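PDB 3KHS: purine nucleoside phosphorylase from Grouper iridovirus, which probably catalyses the reversible phosphorolysis of purine nucleosides such as inosine and guanosine to free base and ribose 1-phosphate in purine salvage. Local coordinates for residues V188-N193 with K204-M209; A12-Q17 with G63-G68; R176-S181 with V272-E277. All blocks are in the same frame, centred on the assembly; numbering follows the deposited sequence.

Interaction 1 (V188-N193 with K204-M209)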
loop_
_atom_site.group_PDB
_atom_site.type_symbol
_atom_site.label_atom_id
_atom_site.label_comp_id
_atom_site.label_asym_id
_atom_site.label_seq_id
_atom_site.Cartn_x
_atom_site.Cartn_y
_atom_site.Cartn_z
ATOM N N VAL B 188 8.371 -12.154 -15.156
ATOM C CA VAL B 188 7.504 -11.243 -14.438
ATOM C C VAL B 188 8.241 -10.214 -13.586
ATOM O O VAL B 188 9.063 -10.585 -12.743
ATOM C CB VAL B 188 6.535 -12.057 -13.556
ATOM C CG1 VAL B 188 5.532 -11.132 -12.889
ATOM C CG2 VAL B 188 5.831 -13.094 -14.394
ATOM N N TYR B 189 7.947 -8.928 -13.804
ATOM C CA TYR B 189 8.604 -7.841 -13.030
ATOM C C TYR B 189 7.742 -7.403 -11.862
ATOM O O TYR B 189 6.595 -7.038 -12.044
ATOM C CB TYR B 189 8.888 -6.610 -13.910
ATOM C CG TYR B 189 9.567 -5.465 -13.190
ATOM C CD1 TYR B 189 10.927 -5.190 -13.375
ATOM C CD2 TYR B 189 8.827 -4.604 -12.377
ATOM C CE1 TYR B 189 11.539 -4.051 -12.765
ATOM C CE2 TYR B 189 9.416 -3.493 -11.779
ATOM C CZ TYR B 189 10.756 -3.219 -11.981
ATOM O OH TYR B 189 11.240 -2.049 -11.432
ATOM N N CYS B 190 8.276 -7.469 -10.655
ATOM C CA CYS B 190 7.502 -7.032 -9.491
ATOM C C CYS B 190 7.977 -5.650 -9.067
ATOM O O CYS B 190 9.159 -5.452 -8.773
ATOM C CB CYS B 190 7.637 -8.003 -8.301
ATOM S SG CYS B 190 6.816 -7.440 -6.750
ATOM N N CYS B 191 7.044 -4.706 -9.045
ATOM C CA CYS B 191 7.358 -3.342 -8.666
ATOM C C CYS B 191 6.989 -3.041 -7.214
ATOM O O CYS B 191 5.850 -3.280 -6.792
ATOM C CB CYS B 191 6.607 -2.360 -9.586
ATOM S SG CYS B 191 6.988 -0.628 -9.204
ATOM N N VAL B 192 7.942 -2.509 -6.462
ATOM C CA VAL B 192 7.705 -2.134 -5.056
ATOM C C VAL B 192 8.058 -0.668 -4.892
ATOM O O VAL B 192 8.742 -0.083 -5.747
ATOM C CB VAL B 192 8.582 -2.936 -4.076
ATOM C CG1 VAL B 192 8.168 -4.397 -4.117
ATOM C CG2 VAL B 192 10.075 -2.754 -4.433
ATOM N N ASN B 193 7.623 -0.076 -3.786
ATOM C CA ASN B 193 7.893 1.326 -3.556
ATOM C C ASN B 193 9.357 1.712 -3.408
ATOM O O ASN B 193 9.821 2.675 -4.019
ATOM C CB ASN B 193 7.146 1.824 -2.325
ATOM C CG ASN B 193 6.994 3.332 -2.331
ATOM O OD1 ASN B 193 5.998 3.855 -2.828
ATOM N ND2 ASN B 193 8.005 4.043 -1.828
ATOM N N LYS B 204 10.642 -13.574 0.249
ATOM C CA LYS B 204 9.937 -14.834 0.161
ATOM C C LYS B 204 8.542 -14.604 -0.347
ATOM O O LYS B 204 8.071 -15.337 -1.199
ATOM C CB LYS B 204 9.864 -15.509 1.523
ATOM C CG LYS B 204 11.183 -16.155 1.890
ATOM C CD LYS B 204 11.208 -16.667 3.316
ATOM C CE LYS B 204 12.628 -17.064 3.674
ATOM N NZ LYS B 204 12.723 -17.710 5.011
ATOM N N ILE B 205 7.868 -13.589 0.176
ATOM C CA ILE B 205 6.520 -13.309 -0.272
ATOM C C ILE B 205 6.509 -12.961 -1.771
ATOM O O ILE B 205 5.643 -13.410 -2.526
ATOM C CB ILE B 205 5.933 -12.181 0.533
ATOM C CG1 ILE B 205 5.714 -12.658 1.975
ATOM C CG2 ILE B 205 4.662 -11.705 -0.126
ATOM C CD1 ILE B 205 5.659 -11.488 3.032
ATOM N N LEU B 206 7.504 -12.209 -2.212
ATOM C CA LEU B 206 7.586 -11.827 -3.611
ATOM C C LEU B 206 7.755 -13.055 -4.509
ATOM O O LEU B 206 7.260 -13.071 -5.643
ATOM C CB LEU B 206 8.737 -10.868 -3.824
ATOM C CG LEU B 206 8.394 -9.384 -3.783
ATOM C CD1 LEU B 206 7.461 -9.042 -2.634
ATOM C CD2 LEU B 206 9.689 -8.600 -3.727
ATOM N N ARG B 207 8.462 -14.074 -4.010
ATOM C CA ARG B 207 8.670 -15.297 -4.770
ATOM C C ARG B 207 7.377 -16.048 -4.785
ATOM O O ARG B 207 6.977 -16.596 -5.803
ATOM C CB ARG B 207 9.725 -16.174 -4.137
ATOM C CG ARG B 207 11.087 -15.723 -4.483
ATOM C CD ARG B 207 12.128 -16.673 -3.989
ATOM N NE ARG B 207 13.379 -16.230 -4.551
ATOM C CZ ARG B 207 14.561 -16.642 -4.142
ATOM N NH1 ARG B 207 14.638 -17.527 -3.153
ATOM N NH2 ARG B 207 15.657 -16.142 -4.702
ATOM N N LEU B 208 6.711 -16.075 -3.647
ATOM C CA LEU B 208 5.443 -16.759 -3.570
ATOM C C LEU B 208 4.455 -16.087 -4.545
ATOM O O LEU B 208 3.527 -16.733 -5.003
ATOM C CB LEU B 208 4.937 -16.698 -2.137
ATOM C CG LEU B 208 3.794 -17.565 -1.620
ATOM C CD1 LEU B 208 3.711 -18.909 -2.342
ATOM C CD2 LEU B 208 4.053 -17.784 -0.117
ATOM N N MET B 209 4.646 -14.805 -4.869
ATOM C CA MET B 209 3.714 -14.149 -5.807
ATOM C C MET B 209 4.056 -14.423 -7.271
ATOM O O MET B 209 3.327 -14.015 -8.166
ATOM C CB MET B 209 3.663 -12.632 -5.575
ATOM C CG MET B 209 2.823 -12.213 -4.410
ATOM S SD MET B 209 3.255 -10.550 -3.845
ATOM C CE MET B 209 1.904 -10.316 -2.598
#
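Leu-206 carries the contact of 204-209 with Cys-190, near the end of strand 184-191, and with Val-192 just beyond that strand. Segment 204-209 follows Cys-203, which is disulfide-bonded to Cys-246. Its first residue to face the strand is Leu-206, whose branch point takes the contact: Cys-190 SG lies 3.9 Å from Leu-206 CG, with Leu-206 CD2 at 4.3 Å and Leu-206 CD1 at 4.5 Å, so the sulfur faces the fork between the two methyls. Cys-190 brings its sulfur there with SG anti to the backbone N (chi1 175°), and its alpha-beta bond points at the helix. Two residues further along the same side of the chain, past the end of the strand, Val-192 comes in with CG1 a loose 4.5 Å from Leu-206 CD2. Strand, helix and the following strand 213-215, which is parallel to the first, make a beta-alpha-beta crossover within the mixed alpha/beta fold of the PNP family; this buried apolar patch seats the helix of the unit on its first strand. Arg-207 turns to the loop after strand 231-241, where its NH2 bonds to Ala-243 O. At Met-209 the backbone N gives two weak bonds, to Ile-205 O (2.9 Å) and Leu-206 O (3.2 Å). Other subunits meet this segment as well: Ile-205 packs on Ile-133 and Leu-208 on Leu-208 of the second subunit, and Met-209 on Ile-205 of the third subunit.

Interaction 2 (A12-Q17 with G63-G68)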
loop_
_atom_site.group_PDB
_atom_site.type_symbol
_atom_site.label_atom_id
_atom_site.label_comp_id
_atom_site.label_asym_id
_atom_site.label_seq_id
_atom_site.Cartn_x
_atom_site.Cartn_y
_atom_site.Cartn_z
ATOM N N ALA B 12 3.398 20.698 -26.497
ATOM C CA ALA B 12 3.374 21.798 -27.441
ATOM C C ALA B 12 4.626 22.657 -27.298
ATOM O O ALA B 12 5.128 23.193 -28.283
ATOM C CB ALA B 12 2.122 22.641 -27.241
ATOM N N TRP B 13 5.142 22.778 -26.079
ATOM C CA TRP B 13 6.333 23.587 -25.848
ATOM C C TRP B 13 7.576 22.892 -26.383
ATOM O O TRP B 13 8.509 23.541 -26.865
ATOM C CB TRP B 13 6.488 23.883 -24.351
ATOM C CG TRP B 13 7.677 24.705 -23.982
ATOM C CD1 TRP B 13 7.710 26.063 -23.799
ATOM C CD2 TRP B 13 9.010 24.232 -23.694
ATOM N NE1 TRP B 13 8.979 26.467 -23.411
ATOM C CE2 TRP B 13 9.792 25.363 -23.341
ATOM C CE3 TRP B 13 9.613 22.973 -23.691
ATOM C CZ2 TRP B 13 11.141 25.262 -22.992
ATOM C CZ3 TRP B 13 10.966 22.875 -23.340
ATOM C CH2 TRP B 13 11.710 24.017 -22.994
ATOM N N LEU B 14 7.600 21.569 -26.293
ATOM C CA LEU B 14 8.749 20.824 -26.792
ATOM C C LEU B 14 8.669 20.816 -28.309
ATOM O O LEU B 14 9.681 20.944 -28.989
ATOM C CB LEU B 14 8.750 19.379 -26.271
ATOM C CG LEU B 14 9.115 19.145 -24.797
ATOM C CD1 LEU B 14 8.502 17.823 -24.311
ATOM C CD2 LEU B 14 10.608 19.162 -24.634
ATOM N N ASN B 15 7.455 20.679 -28.836
ATOM C CA ASN B 15 7.264 20.635 -30.277
ATOM C C ASN B 15 7.802 21.848 -30.998
ATOM O O ASN B 15 8.226 21.756 -32.141
ATOM C CB ASN B 15 5.795 20.450 -30.607
ATOM C CG ASN B 15 5.438 19.006 -30.783
ATOM O OD1 ASN B 15 4.277 18.614 -30.651
ATOM N ND2 ASN B 15 6.446 18.194 -31.095
ATOM N N LYS B 16 7.794 22.988 -30.332
ATOM C CA LYS B 16 8.296 24.202 -30.948
ATOM C C LYS B 16 9.709 23.994 -31.471
ATOM O O LYS B 16 10.110 24.591 -32.471
ATOM C CB LYS B 16 8.282 25.365 -29.939
ATOM C CG LYS B 16 6.940 26.110 -29.860
ATOM C CD LYS B 16 6.863 27.069 -28.664
ATOM C CE LYS B 16 7.975 28.110 -28.663
ATOM N NZ LYS B 16 8.125 28.713 -27.310
ATOM N N GLN B 17 10.456 23.120 -30.812
ATOM C CA GLN B 17 11.843 22.880 -31.189
ATOM C C GLN B 17 12.081 21.608 -32.002
ATOM O O GLN B 17 13.221 21.167 -32.146
ATOM C CB GLN B 17 12.683 22.893 -29.901
ATOM C CG GLN B 17 12.470 24.191 -29.084
ATOM C CD GLN B 17 12.567 24.025 -27.559
ATOM O OE1 GLN B 17 13.584 23.559 -27.027
ATOM N NE2 GLN B 17 11.503 24.428 -26.849
ATOM N N GLY B 63 18.807 15.036 -15.252
ATOM C CA GLY B 63 18.115 14.394 -16.353
ATOM C C GLY B 63 17.869 15.191 -17.629
ATOM O O GLY B 63 17.692 16.396 -17.626
ATOM N N SER B 64 17.842 14.494 -18.751
ATOM C CA SER B 64 17.598 15.167 -20.013
ATOM C C SER B 64 16.777 14.342 -20.973
ATOM O O SER B 64 16.783 13.111 -20.939
ATOM C CB SER B 64 18.913 15.563 -20.680
ATOM O OG SER B 64 19.856 14.505 -20.635
ATOM N N LEU B 65 16.064 15.049 -21.837
ATOM C CA LEU B 65 15.203 14.447 -22.842
ATOM C C LEU B 65 15.936 14.648 -24.171
ATOM O O LEU B 65 16.336 15.759 -24.501
ATOM C CB LEU B 65 13.867 15.179 -22.836
ATOM C CG LEU B 65 12.589 14.515 -23.326
ATOM C CD1 LEU B 65 12.429 13.175 -22.646
ATOM C CD2 LEU B 65 11.382 15.425 -23.024
ATOM N N ILE B 66 16.118 13.573 -24.929
ATOM C CA ILE B 66 16.838 13.643 -26.195
ATOM C C ILE B 66 15.955 13.316 -27.384
ATOM O O ILE B 66 15.260 12.299 -27.383
ATOM C CB ILE B 66 18.049 12.667 -26.186
ATOM C CG1 ILE B 66 18.948 12.965 -24.989
ATOM C CG2 ILE B 66 18.869 12.813 -27.452
ATOM C CD1 ILE B 66 20.254 12.200 -25.018
ATOM N N PHE B 67 15.964 14.187 -28.391
ATOM C CA PHE B 67 15.166 13.940 -29.597
ATOM C C PHE B 67 16.104 13.680 -30.746
ATOM O O PHE B 67 17.036 14.459 -30.975
ATOM C CB PHE B 67 14.287 15.124 -29.965
ATOM C CG PHE B 67 13.307 15.486 -28.920
ATOM C CD1 PHE B 67 13.695 16.244 -27.827
ATOM C CD2 PHE B 67 11.993 15.042 -29.005
ATOM C CE1 PHE B 67 12.793 16.552 -26.835
ATOM C CE2 PHE B 67 11.073 15.349 -28.004
ATOM C CZ PHE B 67 11.472 16.101 -26.921
ATOM N N GLY B 68 15.856 12.594 -31.474
ATOM C CA GLY B 68 16.717 12.256 -32.583
ATOM C C GLY B 68 16.266 10.967 -33.230
ATOM O O GLY B 68 15.266 10.371 -32.833
#
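Leu-14 O accepts a backbone hydrogen bond from Gln-17 N at 2.9 Å, a bond within one turn, while the side chain of Leu-14 reaches Leu-65 and Phe-67 of strand 64-70. The two branches of Leu-14 divide the work. CD1 meets Leu-65 CD2 at 4.0 Å. CD2 goes to the far end of the aromatic ring, 3.9 Å from Phe-67 CZ and 4.1 Å from Phe-67 CE1, an oblique approach to the ring; it also lies 4.1 Å from Leu-65 CD2, so that methyl is shared between both strand residues. Leu-14 runs at about a right angle to each of them. With CG of Leu-14 set beside the backbone N (chi1 -73°), both methyls arrive at the strand together. Phe-67 has the same kind of first torsion (chi1 -61°), which sets the end of its ring at Leu-14.

Within the helical segment, Leu-14 CD2 also sits in the plane of the Trp-13 ring, at its edge, and Gln-17 NE2 lies 3.7 Å above one face of that indole, toward its rim. Trp-13 itself rests on Val-45 and Pro-51. Leu-65 and Phe-67 lie on the same face of the strand, which is flanked by the antiparallel strands 42-46 and 73-79; the end of the N-terminal helix packs on this face of the mixed sheet, and Asn-15 OD1 is tied to Arg-21 NH2. Between the two segments the joining is purely apolar, three buried side chains at van der Waals distance, so shape fit and exclusion of water, not directed bonds, account for this contact between the two segments.

Interaction 3 (R176-S181 with V272-E277)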
loop_
_atom_site.group_PDB
_atom_site.type_symbol
_atom_site.label_atom_id
_atom_site.label_comp_id
_atom_site.label_asym_id
_atom_site.label_seq_id
_atom_site.Cartn_x
_atom_site.Cartn_y
_atom_site.Cartn_z
ATOM N N ARG B 176 18.809 -13.107 -29.534
ATOM C CA ARG B 176 19.385 -14.276 -30.185
ATOM C C ARG B 176 20.359 -13.780 -31.242
ATOM O O ARG B 176 21.547 -14.105 -31.232
ATOM C CB ARG B 176 18.296 -15.100 -30.869
ATOM C CG ARG B 176 18.823 -16.146 -31.851
ATOM C CD ARG B 176 17.701 -16.708 -32.718
ATOM N NE ARG B 176 16.943 -15.648 -33.394
ATOM C CZ ARG B 176 17.398 -14.906 -34.407
ATOM N NH1 ARG B 176 18.623 -15.101 -34.893
ATOM N NH2 ARG B 176 16.628 -13.951 -34.930
ATOM N N GLU B 177 19.836 -12.969 -32.143
ATOM C CA GLU B 177 20.600 -12.399 -33.235
ATOM C C GLU B 177 21.896 -11.738 -32.784
ATOM O O GLU B 177 22.875 -11.713 -33.529
ATOM C CB GLU B 177 19.703 -11.390 -33.930
ATOM C CG GLU B 177 20.033 -11.036 -35.347
ATOM C CD GLU B 177 18.874 -10.276 -35.994
ATOM O OE1 GLU B 177 17.711 -10.767 -35.908
ATOM O OE2 GLU B 177 19.137 -9.198 -36.580
ATOM N N LEU B 178 21.909 -11.181 -31.574
ATOM C CA LEU B 178 23.122 -10.523 -31.071
ATOM C C LEU B 178 24.008 -11.467 -30.270
ATOM O O LEU B 178 25.078 -11.068 -29.802
ATOM C CB LEU B 178 22.773 -9.298 -30.212
ATOM C CG LEU B 178 22.193 -8.074 -30.939
ATOM C CD1 LEU B 178 21.246 -7.360 -30.000
ATOM C CD2 LEU B 178 23.308 -7.137 -31.438
ATOM N N GLY B 179 23.561 -12.714 -30.120
ATOM C CA GLY B 179 24.345 -13.702 -29.398
ATOM C C GLY B 179 24.177 -13.669 -27.889
ATOM O O GLY B 179 25.082 -14.080 -27.168
ATOM N N MET B 180 23.015 -13.218 -27.415
ATOM C CA MET B 180 22.750 -13.096 -25.976
ATOM C C MET B 180 21.591 -13.970 -25.546
ATOM O O MET B 180 21.052 -13.812 -24.450
ATOM C CB MET B 180 22.401 -11.639 -25.628
ATOM C CG MET B 180 23.298 -10.597 -26.278
ATOM S SD MET B 180 22.916 -8.874 -25.812
ATOM C CE MET B 180 21.258 -8.777 -26.365
ATOM N N SER B 181 21.197 -14.894 -26.400
ATOM C CA SER B 181 20.059 -15.736 -26.076
ATOM C C SER B 181 20.169 -16.495 -24.755
ATOM O O SER B 181 19.155 -16.771 -24.123
ATOM C CB SER B 181 19.809 -16.728 -27.209
ATOM O OG SER B 181 20.963 -17.532 -27.405
ATOM N N VAL B 272 18.431 -2.562 -27.871
ATOM C CA VAL B 272 17.420 -1.548 -28.137
ATOM C C VAL B 272 17.464 -1.073 -29.598
ATOM O O VAL B 272 16.418 -0.903 -30.229
ATOM C CB VAL B 272 17.599 -0.308 -27.159
ATOM C CG1 VAL B 272 16.631 0.816 -27.524
ATOM C CG2 VAL B 272 17.304 -0.731 -25.722
ATOM N N LYS B 273 18.673 -0.867 -30.131
ATOM C CA LYS B 273 18.829 -0.420 -31.510
ATOM C C LYS B 273 18.290 -1.452 -32.488
ATOM O O LYS B 273 17.495 -1.116 -33.380
ATOM C CB LYS B 273 20.295 -0.113 -31.819
ATOM C CG LYS B 273 20.836 1.039 -30.996
ATOM C CD LYS B 273 22.274 1.428 -31.353
ATOM C CE LYS B 273 22.414 1.814 -32.825
ATOM N NZ LYS B 273 23.793 2.309 -33.140
ATOM N N LEU B 274 18.688 -2.711 -32.308
ATOM C CA LEU B 274 18.222 -3.767 -33.201
ATOM C C LEU B 274 16.709 -3.888 -33.119
ATOM O O LEU B 274 16.048 -4.158 -34.120
ATOM C CB LEU B 274 18.863 -5.117 -32.849
ATOM C CG LEU B 274 19.283 -6.041 -34.011
ATOM C CD1 LEU B 274 19.489 -7.437 -33.444
ATOM C CD2 LEU B 274 18.229 -6.073 -35.144
ATOM N N VAL B 275 16.163 -3.686 -31.925
ATOM C CA VAL B 275 14.717 -3.788 -31.713
ATOM C C VAL B 275 14.000 -2.666 -32.469
ATOM O O VAL B 275 12.927 -2.857 -33.044
ATOM C CB VAL B 275 14.370 -3.705 -30.189
ATOM C CG1 VAL B 275 12.892 -3.500 -29.990
ATOM C CG2 VAL B 275 14.795 -4.982 -29.494
ATOM N N ILE B 276 14.611 -1.492 -32.461
ATOM C CA ILE B 276 14.037 -0.350 -33.132
ATOM C C ILE B 276 14.081 -0.601 -34.639
ATOM O O ILE B 276 13.181 -0.187 -35.370
ATOM C CB ILE B 276 14.799 0.944 -32.748
ATOM C CG1 ILE B 276 14.456 1.313 -31.298
ATOM C CG2 ILE B 276 14.468 2.076 -33.719
ATOM C CD1 ILE B 276 15.163 2.558 -30.761
ATOM N N GLU B 277 15.113 -1.293 -35.105
ATOM C CA GLU B 277 15.195 -1.585 -36.529
ATOM C C GLU B 277 14.026 -2.482 -36.939
ATOM O O GLU B 277 13.352 -2.199 -37.919
ATOM C CB GLU B 277 16.514 -2.266 -36.877
ATOM C CG GLU B 277 16.798 -2.300 -38.366
ATOM C CD GLU B 277 18.080 -3.041 -38.683
ATOM O OE1 GLU B 277 19.090 -2.819 -37.971
ATOM O OE2 GLU B 277 18.078 -3.839 -39.652
#
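Glu-177 has CG anti to its backbone N (chi1 -158°) and runs on extended, which carries its chain obliquely across the Leu-274 methyls, while Leu-178, with CG beside its N (chi1 -70°), points at the same leucine. Within 272-277, Leu-274 carries the contact. Its CD1 lies 3.7 Å from Leu-178 CG, the two leucines meeting tip to tip. The same CD1 touches Glu-177 CB at 4.0 Å and CD at 3.9 Å, and Glu-177 OE2 stands 3.6 Å from both Leu-274 CD1 and Leu-274 CD2, so this one oxygen sits astride the two methyls.

The other oxygen is engaged elsewhere: Glu-177 OE1 forms a salt bridge with Arg-176 NH2 at 3.5 Å, and a long, weak ion pair with Lys-278 NZ. Just beyond, Gly-179 turns the chain out of helix 165-178 in a Schellman motif, with positive phi (84°), its N bonding Arg-176 O. From there Met-180 packs inward on Arg-267 and Leu-271 of the same partner helix.

This is a surface contact between two helices, and Glu-177 also touches a crystal neighbour, so its exact pose may owe something to the lattice. Across the segments, aliphatic carbon and one carboxylate oxygen meet a leucine; the acid's charge is probably offset by Arg-176 on its own helix and, weakly, by Lys-278 on the partner helix, which would make its place against methyls tolerable.

Starting from the N terminus, helix 3-15 enters interaction 2, whose loop closes at strand 64-70 and spans strands 24-28 and 42-46; it is complete before the others begin. Helix 165-178 then opens interaction 3, and within that long loop strand 184-191 opens interaction 1, which closes after only 10 intervening residues on helix 200-208. Interaction 3 closes last, when helix 257-279 meets the end of helix 165-178. Interactions 1 and 2 both reach the mixed sheet but on opposite sides of the chain's centre, their centres 35 Å apart. Interaction 3 joins two helices, its nearest atoms about 8 Å from interaction 2 and about 15 Å from interaction 1.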